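Lipoprotein, putative (Bacillus anthracis, PDB 4NOH) is of unknown function but is probably a membrane-tethered bacterial lipoprotein that may bind lipid. Local coordinates at residues E33-T38 and A128-P133; V44-K49 and M118-S123; I78-G83 and S123-A128; V7-E12 and K135-A140. One frame throughout, in Å; residues are numbered along the deposited sequence. Where two conformers were deposited one is given.

Contact 1: residues E33-T38 and A128-P133; sequences EAKLGT and AKISEP
Lys35 NZ donates a 2.8 Å hydrogen bond to Ile130 O, arriving in the carbonyl plane on a lone pair. The backbone adds a second bond, from Leu36 N to Pro133 O at 3.1 Å, and the same oxygen lies 3.2 Å from Lys35 CA in a CA-H...O contact. Proline is tolerated here because only its carbonyl, not an N-H, is used in the bond to Leu36 N. Lysine suits the other end because its long chain, fully extended beyond CG, can run along the loop before its ammonium group meets a carbonyl. On the way CG passes 3.6 Å from Glu132 O, and CD packs against Ile130 CG2 at 3.9 Å. Glu132 bends at chi2 (67°) and lays CG 3.6 Å from Gly37 CA, where the lack of a side chain leaves room. Its OE1 accepts from a water that in turn accepts from Thr38 N. The ring of Pro133 rests on Leu36 O through CD. The loop 128-133 thus runs from helix 124-128, where Tyr127 offers Lys35 both a carbonyl and a cation-pi face, into strand 134-142, which borders strand 26-39 on the side away from strand 42-48.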
loop_
_atom_site.group_PDB
_atom_site.type_symbol
_atom_site.label_atom_id
_atom_site.label_comp_id
_atom_site.label_asym_id
_atom_site.label_seq_id
_atom_site.Cartn_x
_atom_site.Cartn_y
_atom_site.Cartn_z
ATOM N N GLU A 33 -5.030 -6.739 0.208
ATOM C CA GLU A 33 -6.259 -6.061 0.540
ATOM C C GLU A 33 -6.028 -5.041 1.651
ATOM O O GLU A 33 -5.233 -5.244 2.586
ATOM C CB GLU A 33 -7.293 -7.071 1.027
ATOM C CG GLU A 33 -8.639 -6.474 1.331
ATOM C CD GLU A 33 -9.565 -7.458 2.012
ATOM O OE1 GLU A 33 -10.113 -8.314 1.285
ATOM O OE2 GLU A 33 -9.772 -7.360 3.251
ATOM N N ALA A 34 -6.723 -3.913 1.551
ATOM C CA ALA A 34 -6.689 -2.912 2.594
ATOM C C ALA A 34 -8.036 -2.205 2.625
ATOM O O ALA A 34 -8.892 -2.431 1.755
ATOM C CB ALA A 34 -5.561 -1.910 2.349
ATOM N N LYS A 35 -8.244 -1.384 3.641
ATOM C CA LYS A 35 -9.455 -0.581 3.761
ATOM C C LYS A 35 -9.056 0.892 3.766
ATOM O O LYS A 35 -8.092 1.281 4.437
ATOM C CB LYS A 35 -10.200 -0.951 5.036
ATOM C CG LYS A 35 -10.810 -2.336 4.983
ATOM C CD LYS A 35 -11.387 -2.851 6.289
ATOM C CE LYS A 35 -11.984 -4.241 6.090
ATOM N NZ LYS A 35 -12.567 -4.810 7.344
ATOM N N LEU A 36 -9.705 1.677 2.911
ATOM C CA LEU A 36 -9.391 3.102 2.762
ATOM C C LEU A 36 -10.416 3.914 3.521
ATOM O O LEU A 36 -11.614 3.833 3.251
ATOM C CB LEU A 36 -9.376 3.521 1.282
ATOM C CG LEU A 36 -9.027 4.972 0.949
ATOM C CD1 LEU A 36 -7.578 5.247 1.285
ATOM C CD2 LEU A 36 -9.318 5.205 -0.526
ATOM N N GLY A 37 -9.938 4.651 4.518
ATOM C CA GLY A 37 -10.793 5.485 5.339
ATOM C C GLY A 37 -10.207 6.866 5.514
ATOM O O GLY A 37 -9.282 7.255 4.809
ATOM N N THR A 38 -10.811 7.637 6.407
ATOM C CA THR A 38 -10.286 8.948 6.770
ATOM C C THR A 38 -10.127 9.044 8.282
ATOM O O THR A 38 -10.809 8.344 9.051
ATOM C CB THR A 38 -11.206 10.089 6.380
ATOM O OG1 THR A 38 -12.512 9.829 6.903
ATOM C CG2 THR A 38 -11.260 10.271 4.884
ATOM N N ALA A 128 -10.969 -6.945 11.113
ATOM C CA ALA A 128 -12.228 -7.582 10.771
ATOM C C ALA A 128 -13.412 -6.719 11.164
ATOM O O ALA A 128 -14.472 -6.834 10.581
ATOM C CB ALA A 128 -12.326 -8.957 11.433
ATOM N N LYS A 129 -13.218 -5.869 12.156
ATOM C CA LYS A 129 -14.279 -5.026 12.686
ATOM C C LYS A 129 -14.400 -3.678 11.997
ATOM O O LYS A 129 -15.342 -2.922 12.280
ATOM C CB LYS A 129 -14.032 -4.810 14.187
ATOM C CG LYS A 129 -13.965 -6.118 14.964
ATOM C CD LYS A 129 -13.838 -5.947 16.480
ATOM C CE LYS A 129 -12.622 -5.140 16.887
ATOM N NZ LYS A 129 -12.437 -5.023 18.362
ATOM N N ILE A 130 -13.452 -3.350 11.115
ATOM C CA ILE A 130 -13.448 -2.039 10.443
ATOM C C ILE A 130 -14.425 -2.078 9.258
ATOM O O ILE A 130 -14.357 -2.973 8.411
ATOM C CB ILE A 130 -12.013 -1.661 10.032
ATOM C CG1 ILE A 130 -11.169 -1.513 11.292
ATOM C CG2 ILE A 130 -11.989 -0.356 9.255
ATOM C CD1 ILE A 130 -9.733 -1.175 11.015
ATOM N N SER A 131 -15.363 -1.137 9.212
ATOM C CA SER A 131 -16.396 -1.172 8.179
ATOM C C SER A 131 -16.076 -0.523 6.830
ATOM O O SER A 131 -16.850 -0.735 5.872
ATOM C CB SER A 131 -17.684 -0.565 8.743
ATOM O OG SER A 131 -17.448 0.774 9.072
ATOM N N GLU A 132 -14.962 0.228 6.763
ATOM C CA GLU A 132 -14.487 0.973 5.582
ATOM C C GLU A 132 -14.368 0.134 4.321
ATOM O O GLU A 132 -14.097 -1.075 4.395
ATOM C CB GLU A 132 -13.112 1.617 5.855
ATOM C CG GLU A 132 -13.126 3.014 6.471
ATOM C CD GLU A 132 -13.668 3.088 7.884
ATOM O OE1 GLU A 132 -14.056 4.199 8.295
ATOM O OE2 GLU A 132 -13.715 2.057 8.587
ATOM N N PRO A 133 -14.496 0.800 3.155
ATOM C CA PRO A 133 -14.455 0.100 1.888
ATOM C C PRO A 133 -13.121 -0.584 1.644
ATOM O O PRO A 133 -12.058 -0.012 1.913
ATOM C CB PRO A 133 -14.724 1.199 0.840
ATOM C CG PRO A 133 -14.490 2.497 1.530
ATOM C CD PRO A 133 -14.652 2.265 2.995
HETATM O O HOH W 1 -13.346 6.564 7.511
#

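Contact 2: residues V44-K49 and M118-S123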
loop_
_atom_site.group_PDB
_atom_site.type_symbol
_atom_site.label_atom_id
_atom_site.label_comp_id
_atom_site.label_asym_id
_atom_site.label_seq_id
_atom_site.Cartn_x
_atom_site.Cartn_y
_atom_site.Cartn_z
ATOM N N VAL A 44 -6.398 7.378 5.243
ATOM C CA VAL A 44 -5.582 6.336 5.891
ATOM C C VAL A 44 -5.892 5.002 5.214
ATOM O O VAL A 44 -7.051 4.661 5.007
ATOM C CB VAL A 44 -5.793 6.277 7.420
ATOM C CG1 VAL A 44 -7.221 6.007 7.795
ATOM C CG2 VAL A 44 -4.858 5.256 8.047
ATOM N N LEU A 45 -4.835 4.277 4.861
ATOM C CA LEU A 45 -4.950 2.979 4.206
ATOM C C LEU A 45 -4.610 1.980 5.293
ATOM O O LEU A 45 -3.476 1.953 5.749
ATOM C CB LEU A 45 -3.986 2.894 3.054
ATOM C CG LEU A 45 -4.099 1.767 2.041
ATOM C CD1 LEU A 45 -5.471 1.721 1.377
ATOM C CD2 LEU A 45 -3.018 1.917 0.980
ATOM N N ILE A 46 -5.584 1.171 5.665
ATOM C CA ILE A 46 -5.511 0.255 6.810
ATOM C C ILE A 46 -5.380 -1.196 6.347
ATOM O O ILE A 46 -6.165 -1.681 5.523
ATOM C CB ILE A 46 -6.779 0.367 7.681
ATOM C CG1 ILE A 46 -7.121 1.837 8.012
ATOM C CG2 ILE A 46 -6.607 -0.429 8.975
ATOM C CD1 ILE A 46 -8.549 2.077 8.471
HETATM N N MSE A 47 -4.399 -1.898 6.870
HETATM C CA MSE A 47 -4.303 -3.297 6.543
HETATM C C MSE A 47 -4.158 -4.067 7.814
HETATM O O MSE A 47 -3.995 -3.509 8.905
HETATM C CB MSE A 47 -3.171 -3.587 5.571
HETATM C CG MSE A 47 -1.781 -3.327 6.108
HETATM SE SE MSE A 47 -0.475 -3.073 4.633
HETATM C CE MSE A 47 -0.437 -1.123 4.548
ATOM N N ASN A 48 -4.302 -5.369 7.685
ATOM C CA ASN A 48 -4.106 -6.228 8.814
ATOM C C ASN A 48 -2.645 -6.685 8.870
ATOM O O ASN A 48 -1.867 -6.537 7.916
ATOM C CB ASN A 48 -5.104 -7.393 8.907
ATOM C CG ASN A 48 -4.978 -8.426 7.801
ATOM O OD1 ASN A 48 -3.967 -8.561 7.125
ATOM N ND2 ASN A 48 -6.018 -9.224 7.660
ATOM N N LYS A 49 -2.279 -7.256 10.021
ATOM C CA LYS A 49 -0.906 -7.713 10.260
ATOM C C LYS A 49 -0.459 -8.741 9.219
ATOM O O LYS A 49 0.651 -8.675 8.697
ATOM C CB LYS A 49 -0.788 -8.306 11.656
ATOM C CG LYS A 49 0.601 -8.809 11.973
ATOM C CD LYS A 49 0.670 -9.449 13.335
ATOM C CE LYS A 49 2.041 -10.059 13.540
ATOM N NZ LYS A 49 2.151 -10.725 14.850
HETATM N N MSE A 118 -1.728 8.487 5.143
HETATM C CA MSE A 118 -1.152 7.651 6.212
HETATM C C MSE A 118 -1.468 6.208 5.928
HETATM O O MSE A 118 -2.352 5.872 5.113
HETATM C CB MSE A 118 -1.764 8.004 7.574
HETATM C CG MSE A 118 -1.626 9.489 7.797
HETATM SE SE MSE A 118 -2.198 9.939 9.608
HETATM C CE MSE A 118 -4.133 9.720 9.347
ATOM N N TYR A 119 -0.766 5.318 6.612
ATOM C CA TYR A 119 -0.923 3.875 6.467
ATOM C C TYR A 119 -1.029 3.313 7.871
ATOM O O TYR A 119 -0.258 3.667 8.734
ATOM C CB TYR A 119 0.277 3.260 5.780
ATOM C CG TYR A 119 0.700 3.930 4.488
ATOM C CD1 TYR A 119 1.463 5.073 4.523
ATOM C CD2 TYR A 119 0.337 3.421 3.237
ATOM C CE1 TYR A 119 1.874 5.692 3.388
ATOM C CE2 TYR A 119 0.766 4.048 2.068
ATOM C CZ TYR A 119 1.523 5.190 2.166
ATOM O OH TYR A 119 1.968 5.830 1.052
ATOM N N ALA A 120 -1.979 2.449 8.117
ATOM C CA ALA A 120 -2.135 1.872 9.464
ATOM C C ALA A 120 -2.125 0.366 9.383
ATOM O O ALA A 120 -2.600 -0.205 8.406
ATOM C CB ALA A 120 -3.405 2.355 10.128
ATOM N N VAL A 121 -1.567 -0.284 10.404
ATOM C CA VAL A 121 -1.581 -1.726 10.463
ATOM C C VAL A 121 -2.162 -2.100 11.806
ATOM O O VAL A 121 -1.668 -1.659 12.843
ATOM C CB VAL A 121 -0.197 -2.344 10.252
ATOM C CG1 VAL A 121 -0.283 -3.864 10.212
ATOM C CG2 VAL A 121 0.459 -1.807 8.974
ATOM N N VAL A 122 -3.179 -2.947 11.761
ATOM C CA VAL A 122 -3.849 -3.423 12.979
ATOM C C VAL A 122 -3.912 -4.958 12.994
ATOM O O VAL A 122 -3.626 -5.601 12.014
ATOM C CB VAL A 122 -5.279 -2.852 13.099
ATOM C CG1 VAL A 122 -5.248 -1.321 13.214
ATOM C CG2 VAL A 122 -6.159 -3.285 11.936
ATOM N N SER A 123 -4.226 -5.537 14.141
ATOM C CA SER A 123 -4.292 -6.976 14.205
ATOM C C SER A 123 -5.381 -7.495 13.253
ATOM O O SER A 123 -6.284 -6.772 12.874
ATOM C CB SER A 123 -4.588 -7.447 15.631
ATOM O OG SER A 123 -5.922 -7.162 16.003
#
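Tyr119 carries the one aromatic ring of this contact, and Leu45 CD2 approaches it obliquely, 4.3 Å from CD2 of the tyrosine. Beyond the pair, the ring is packed by Val108 and Ile109 of strand 107-109 and by Arg113. The other flat side-chain group, the Asn48 amide, turns away from the partner strand: with chi1 at 67°, OD1 accepts from Thr51 N and caps helix 49-57. Asparagine suits an N-cap because its short side chain can fold back to a backbone N-H that the first helical turn leaves without an acceptor.

The backbones run parallel, in the alternating pattern of a parallel pair. Leu45 N donates to Met118 O and Ala120 N to Leu45 O, the latter at 2.8 Å; Met47 N then donates to Ala120 O, and Val122 N to Met47 O. A weak bond, Lys49 N to Val122 O, closes the run where the first strand gives way to its helix.

Side chains alternate between the faces. With Tyr119 and Leu45 lie Met47 and Val121, whose CG and CG2 meet at 3.9 Å as the chains cross. On the opposite face, Val44 CG2 reaches Ala120 CB at 3.9 Å, and Ile46 CG2 meets Val122 CG2 at 4.1 Å. The small Ala120 leaves space for Val44 and Ile46, its neighbours across the pair, while beta-branched valine and isoleucine favour the extended backbone. Such a buried parallel pair, largely apolar on both faces and followed in each strand by a side-chain-capped helix, is characteristic of the interior of a mixed alpha/beta sheet.

Contact 3: residues I78-G83 and S123-A128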
loop_
_atom_site.group_PDB
_atom_site.type_symbol
_atom_site.label_atom_id
_atom_site.label_comp_id
_atom_site.label_asym_id
_atom_site.label_seq_id
_atom_site.Cartn_x
_atom_site.Cartn_y
_atom_site.Cartn_z
ATOM N N ILE A 78 2.696 -5.610 16.291
ATOM C CA ILE A 78 1.293 -5.261 16.203
ATOM C C ILE A 78 0.554 -6.124 17.197
ATOM O O ILE A 78 0.804 -7.319 17.274
ATOM C CB ILE A 78 0.688 -5.640 14.822
ATOM C CG1 ILE A 78 1.544 -5.163 13.650
ATOM C CG2 ILE A 78 -0.765 -5.153 14.732
ATOM C CD1 ILE A 78 1.613 -3.681 13.516
ATOM N N SER A 79 -0.365 -5.527 17.938
ATOM C CA SER A 79 -1.185 -6.286 18.844
ATOM C C SER A 79 -2.526 -5.585 18.922
ATOM O O SER A 79 -2.665 -4.447 18.516
ATOM C CB SER A 79 -0.514 -6.415 20.216
ATOM O OG SER A 79 -1.118 -7.425 20.989
ATOM N N ASP A 80 -3.528 -6.292 19.401
ATOM C CA ASP A 80 -4.856 -5.714 19.490
ATOM C C ASP A 80 -4.899 -4.453 20.286
ATOM O O ASP A 80 -5.645 -3.561 19.941
ATOM C CB ASP A 80 -5.807 -6.733 20.071
ATOM C CG ASP A 80 -5.724 -8.013 19.313
ATOM O OD1 ASP A 80 -4.774 -8.804 19.582
ATOM O OD2 ASP A 80 -6.517 -8.178 18.377
ATOM N N GLU A 81 -4.059 -4.361 21.323
ATOM C CA GLU A 81 -3.992 -3.151 22.154
ATOM C C GLU A 81 -3.049 -2.063 21.587
ATOM O O GLU A 81 -2.931 -0.966 22.162
ATOM C CB GLU A 81 -3.529 -3.505 23.566
ATOM C CG GLU A 81 -2.022 -3.672 23.786
ATOM C CD GLU A 81 -1.446 -5.006 23.318
ATOM O OE1 GLU A 81 -2.166 -5.790 22.653
ATOM O OE2 GLU A 81 -0.259 -5.287 23.657
ATOM N N ALA A 82 -2.361 -2.358 20.480
ATOM C CA ALA A 82 -1.414 -1.436 19.934
ATOM C C ALA A 82 -1.218 -1.595 18.423
ATOM O O ALA A 82 -0.264 -2.243 17.973
ATOM C CB ALA A 82 -0.076 -1.593 20.658
ATOM N N GLY A 83 -2.145 -1.038 17.641
ATOM C CA GLY A 83 -1.966 -0.922 16.200
ATOM C C GLY A 83 -0.968 0.192 15.921
ATOM O O GLY A 83 -0.612 0.926 16.833
ATOM N N SER A 123 -4.226 -5.537 14.141
ATOM C CA SER A 123 -4.292 -6.976 14.205
ATOM C C SER A 123 -5.381 -7.495 13.253
ATOM O O SER A 123 -6.284 -6.772 12.874
ATOM C CB SER A 123 -4.588 -7.447 15.631
ATOM O OG SER A 123 -5.922 -7.162 16.003
ATOM N N ASP A 124 -5.266 -8.747 12.857
ATOM C CA ASP A 124 -6.238 -9.340 11.985
ATOM C C ASP A 124 -7.644 -9.254 12.617
ATOM O O ASP A 124 -8.629 -9.001 11.933
ATOM C CB ASP A 124 -5.889 -10.805 11.665
ATOM C CG ASP A 124 -4.646 -10.966 10.792
ATOM O OD1 ASP A 124 -3.946 -9.974 10.479
ATOM O OD2 ASP A 124 -4.396 -12.139 10.381
ATOM N N ALA A 125 -7.749 -9.462 13.933
ATOM C CA ALA A 125 -9.052 -9.405 14.586
ATOM C C ALA A 125 -9.613 -7.983 14.584
ATOM O O ALA A 125 -10.816 -7.789 14.435
ATOM C CB ALA A 125 -8.964 -9.950 16.003
ATOM N N GLU A 126 -8.745 -7.000 14.790
ATOM C CA GLU A 126 -9.161 -5.606 14.794
ATOM C C GLU A 126 -9.617 -5.169 13.405
ATOM O O GLU A 126 -10.617 -4.417 13.256
ATOM C CB GLU A 126 -8.038 -4.699 15.343
ATOM C CG GLU A 126 -7.835 -4.826 16.856
ATOM C CD GLU A 126 -8.966 -4.224 17.656
ATOM O OE1 GLU A 126 -9.184 -2.994 17.550
ATOM O OE2 GLU A 126 -9.628 -4.962 18.429
ATOM N N TYR A 127 -8.910 -5.641 12.400
ATOM C CA TYR A 127 -9.218 -5.283 11.006
ATOM C C TYR A 127 -10.597 -5.786 10.590
ATOM O O TYR A 127 -11.323 -5.101 9.865
ATOM C CB TYR A 127 -8.154 -5.862 10.092
ATOM C CG TYR A 127 -8.350 -5.649 8.598
ATOM C CD1 TYR A 127 -7.856 -4.527 7.965
ATOM C CD2 TYR A 127 -8.957 -6.604 7.821
ATOM C CE1 TYR A 127 -7.998 -4.335 6.597
ATOM C CE2 TYR A 127 -9.111 -6.431 6.448
ATOM C CZ TYR A 127 -8.602 -5.294 5.843
ATOM O OH TYR A 127 -8.742 -5.116 4.485
ATOM N N ALA A 128 -10.969 -6.945 11.113
ATOM C CA ALA A 128 -12.228 -7.582 10.771
ATOM C C ALA A 128 -13.412 -6.719 11.164
ATOM O O ALA A 128 -14.472 -6.834 10.581
ATOM C CB ALA A 128 -12.326 -8.957 11.433
HETATM O O HOH W 2 -4.295 -3.636 16.267
HETATM O O HOH W 3 -9.202 -7.761 18.879
#
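Ile78 opens the contact by setting CG2 3.5 Å from Ser123 N. Its branched side chain covers the end of strand 118-122, where it also touches Val121, and an apolar residue fits this join between loop and sheet. Ser79 then meets the same backbone nitrogen through water: a single molecule donates to Ser79 O and accepts from Ser123 N, both at 2.9 Å. Ser79 also begins a type I beta turn that ends at Ala82, and its OG donates to Glu81 OE1, a bond within the turn that probably steadies it.

Asp80, the second residue of the turn, makes the main polar contact. Its CG stands anti to the carbonyl carbon (chi1 -52°), which carries OD2 to within 2.6 Å of Ser123 OG. The hydroxyl donates to that oxygen from well above the carboxylate plane, 61° out of it. A second water donates to Asp80 OD2 and to Glu126 OE2, and Ala125 CB packs 3.8 Å from the aspartate oxygen; alanine is small enough to sit beside it.

Serine is apt at the N-cap because one hydroxyl can do two jobs: OG gives its proton to Asp80 and accepts from Glu126 N at 3.1 Å. The aspartate thus probably fixes the rotation of the hydroxyl that caps helix 124-128. Its negative charge near the helix N-terminus should be favoured by the helix dipole. The nearby Glu126 carboxylate, with OE2 4.5 Å from OD2, would oppose it, but the bridging water and the salt bridge from Lys129 to Glu126 probably ease that repulsion.

Contact 4: residues V7-E12 and K135-A140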
loop_
_atom_site.group_PDB
_atom_site.type_symbol
_atom_site.label_atom_id
_atom_site.label_comp_id
_atom_site.label_asym_id
_atom_site.label_seq_id
_atom_site.Cartn_x
_atom_site.Cartn_y
_atom_site.Cartn_z
ATOM N N VAL A 7 3.000 -0.309 -8.880
ATOM C CA VAL A 7 2.047 -0.468 -7.783
ATOM C C VAL A 7 0.783 0.267 -8.208
ATOM O O VAL A 7 0.857 1.402 -8.672
ATOM C CB VAL A 7 2.562 0.080 -6.442
ATOM C CG1 VAL A 7 1.453 0.107 -5.386
ATOM C CG2 VAL A 7 3.744 -0.748 -5.942
HETATM N N MSE A 8 -0.352 -0.385 -8.066
HETATM C CA MSE A 8 -1.643 0.170 -8.449
HETATM C C MSE A 8 -2.618 0.005 -7.314
HETATM O O MSE A 8 -2.512 -0.917 -6.496
HETATM C CB MSE A 8 -2.158 -0.485 -9.734
HETATM C CG MSE A 8 -2.225 -1.992 -9.670
HETATM SE SE MSE A 8 -2.428 -2.785 -11.480
HETATM C CE MSE A 8 -0.524 -2.795 -11.912
ATOM N N TYR A 9 -3.612 0.884 -7.270
ATOM C CA TYR A 9 -4.563 0.921 -6.199
ATOM C C TYR A 9 -5.935 1.087 -6.757
ATOM O O TYR A 9 -6.140 1.875 -7.670
ATOM C CB TYR A 9 -4.327 2.136 -5.298
ATOM C CG TYR A 9 -2.926 2.319 -4.777
ATOM C CD1 TYR A 9 -1.961 2.943 -5.556
ATOM C CD2 TYR A 9 -2.576 1.930 -3.489
ATOM C CE1 TYR A 9 -0.694 3.175 -5.072
ATOM C CE2 TYR A 9 -1.289 2.144 -2.986
ATOM C CZ TYR A 9 -0.346 2.756 -3.793
ATOM O OH TYR A 9 0.937 2.926 -3.315
ATOM N N GLY A 10 -6.900 0.387 -6.188
ATOM C CA GLY A 10 -8.277 0.573 -6.683
ATOM C C GLY A 10 -9.158 -0.554 -6.267
ATOM O O GLY A 10 -8.885 -1.279 -5.300
ATOM N N ASP A 11 -10.284 -0.675 -6.939
ATOM C CA ASP A 11 -11.139 -1.817 -6.675
ATOM C C ASP A 11 -10.469 -3.064 -7.189
ATOM O O ASP A 11 -9.784 -3.028 -8.203
ATOM C CB ASP A 11 -12.499 -1.668 -7.397
ATOM C CG ASP A 11 -13.506 -0.898 -6.607
ATOM O OD1 ASP A 11 -13.165 -0.296 -5.536
ATOM O OD2 ASP A 11 -14.681 -0.961 -7.055
ATOM N N GLU A 12 -10.701 -4.187 -6.510
ATOM C CA GLU A 12 -10.151 -5.453 -6.956
ATOM C C GLU A 12 -10.396 -5.689 -8.432
ATOM O O GLU A 12 -9.501 -6.130 -9.144
ATOM C CB GLU A 12 -10.684 -6.647 -6.134
ATOM C CG GLU A 12 -10.024 -7.977 -6.562
ATOM C CD GLU A 12 -10.448 -9.200 -5.747
ATOM O OE1 GLU A 12 -11.222 -9.047 -4.786
ATOM O OE2 GLU A 12 -9.995 -10.327 -6.077
ATOM N N LYS A 135 -10.190 -2.093 -0.636
ATOM C CA LYS A 135 -9.504 -1.725 -1.846
ATOM C C LYS A 135 -8.372 -2.724 -2.009
ATOM O O LYS A 135 -7.956 -3.392 -1.051
ATOM C CB LYS A 135 -8.942 -0.289 -1.767
ATOM C CG LYS A 135 -10.004 0.823 -1.789
ATOM C CD LYS A 135 -10.636 0.980 -3.184
ATOM C CE LYS A 135 -11.568 2.185 -3.283
ATOM N NZ LYS A 135 -12.270 2.254 -4.599
ATOM N N THR A 136 -7.879 -2.834 -3.221
ATOM C CA THR A 136 -6.769 -3.709 -3.539
ATOM C C THR A 136 -5.525 -2.905 -3.901
ATOM O O THR A 136 -5.609 -1.903 -4.632
ATOM C CB THR A 136 -7.144 -4.642 -4.710
ATOM O OG1 THR A 136 -8.199 -5.496 -4.276
ATOM C CG2 THR A 136 -5.934 -5.456 -5.166
ATOM N N ILE A 137 -4.392 -3.306 -3.346
ATOM C CA ILE A 137 -3.104 -2.781 -3.692
ATOM C C ILE A 137 -2.441 -3.877 -4.472
ATOM O O ILE A 137 -2.213 -4.964 -3.954
ATOM C CB ILE A 137 -2.237 -2.487 -2.449
ATOM C CG1 ILE A 137 -2.924 -1.511 -1.482
ATOM C CG2 ILE A 137 -0.853 -1.994 -2.846
ATOM C CD1 ILE A 137 -2.512 -1.740 -0.055
ATOM N N GLY A 138 -2.138 -3.595 -5.725
ATOM C CA GLY A 138 -1.515 -4.566 -6.582
ATOM C C GLY A 138 -0.108 -4.186 -6.971
ATOM O O GLY A 138 0.191 -3.027 -7.227
ATOM N N LEU A 139 0.792 -5.143 -6.939
ATOM C CA LEU A 139 2.139 -4.978 -7.399
ATOM C C LEU A 139 2.302 -5.864 -8.620
ATOM O O LEU A 139 2.070 -7.047 -8.546
ATOM C CB LEU A 139 3.168 -5.371 -6.329
ATOM C CG LEU A 139 4.595 -5.452 -6.856
ATOM C CD1 LEU A 139 5.067 -4.083 -7.335
ATOM C CD2 LEU A 139 5.570 -6.057 -5.843
ATOM N N ALA A 140 2.677 -5.289 -9.747
ATOM C CA ALA A 140 2.990 -6.056 -10.955
ATOM C C ALA A 140 4.462 -5.832 -11.319
ATOM O O ALA A 140 4.902 -4.681 -11.484
ATOM C CB ALA A 140 2.114 -5.619 -12.096
#
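Lys135 NZ is held by two carboxylates: it reaches Asp11 OD1 at 2.9 Å in a salt bridge, from above the carboxylate plane, and forms another with Glu161. The lysine chain bends at chi2 (-72°), which brings CD to 3.6 Å from Gly10 O on its way to the aspartate. Behind this charged end the strands pair antiparallel. Met8 and Gly138 exchange two backbone bonds, each 2.8 Å, and Gly10 and Thr136 form the next hydrogen-bonded pair. Glycine fits position 10 because its backbone angles would press any CB against the preceding carbonyl; Gly138 leaves room for Met8, a selenomethionine whose CG passes 3.6 Å from Gly138 O. Farther along that side chain, CE reaches Ala140 CB.

On the other face Val7, Leu139, Tyr9 and Ile137 pack together. Val7 CG2 touches Leu139 CD1 at 3.8 Å, and Val7 CG1 lies alongside CG2 of its diagonal neighbour Ile137, while Ile137 CG1 approaches the Tyr9 ring obliquely, 4.0 Å from CD2. The tyrosine hydroxyl bonds His164, and its ring stacks on Tyr115. Helix 12-21 covers the face of Met8 and Thr136 through Val15, while strands 26-39 and 162-166 flank the pair, next to 134-142 and 5-10 respectively.

Contacts 1, 2 and 4 share the large mixed sheet. Strand 26-39 of contact 1 lies between its partners: Lys35 O and Ile46 N, 2.8 Å apart, join it to contact 2, and Ala34 O and Lys135 N, 2.7 Å apart, to contact 4. The centres of contacts 2 and 4 are about 15 Å apart, yet Leu45 CD2 touches Ile137 CD1 across the intervening strand. Contact 3 sits at the surface, about 18 Å from the centre of the chain; it shares Ser123 with contact 2 and Ala128 with contact 1, and Tyr127 OH bonds Glu33 OE2. Contacts 3 and 4 do not touch. Along the chain, contact 4 encloses the other three.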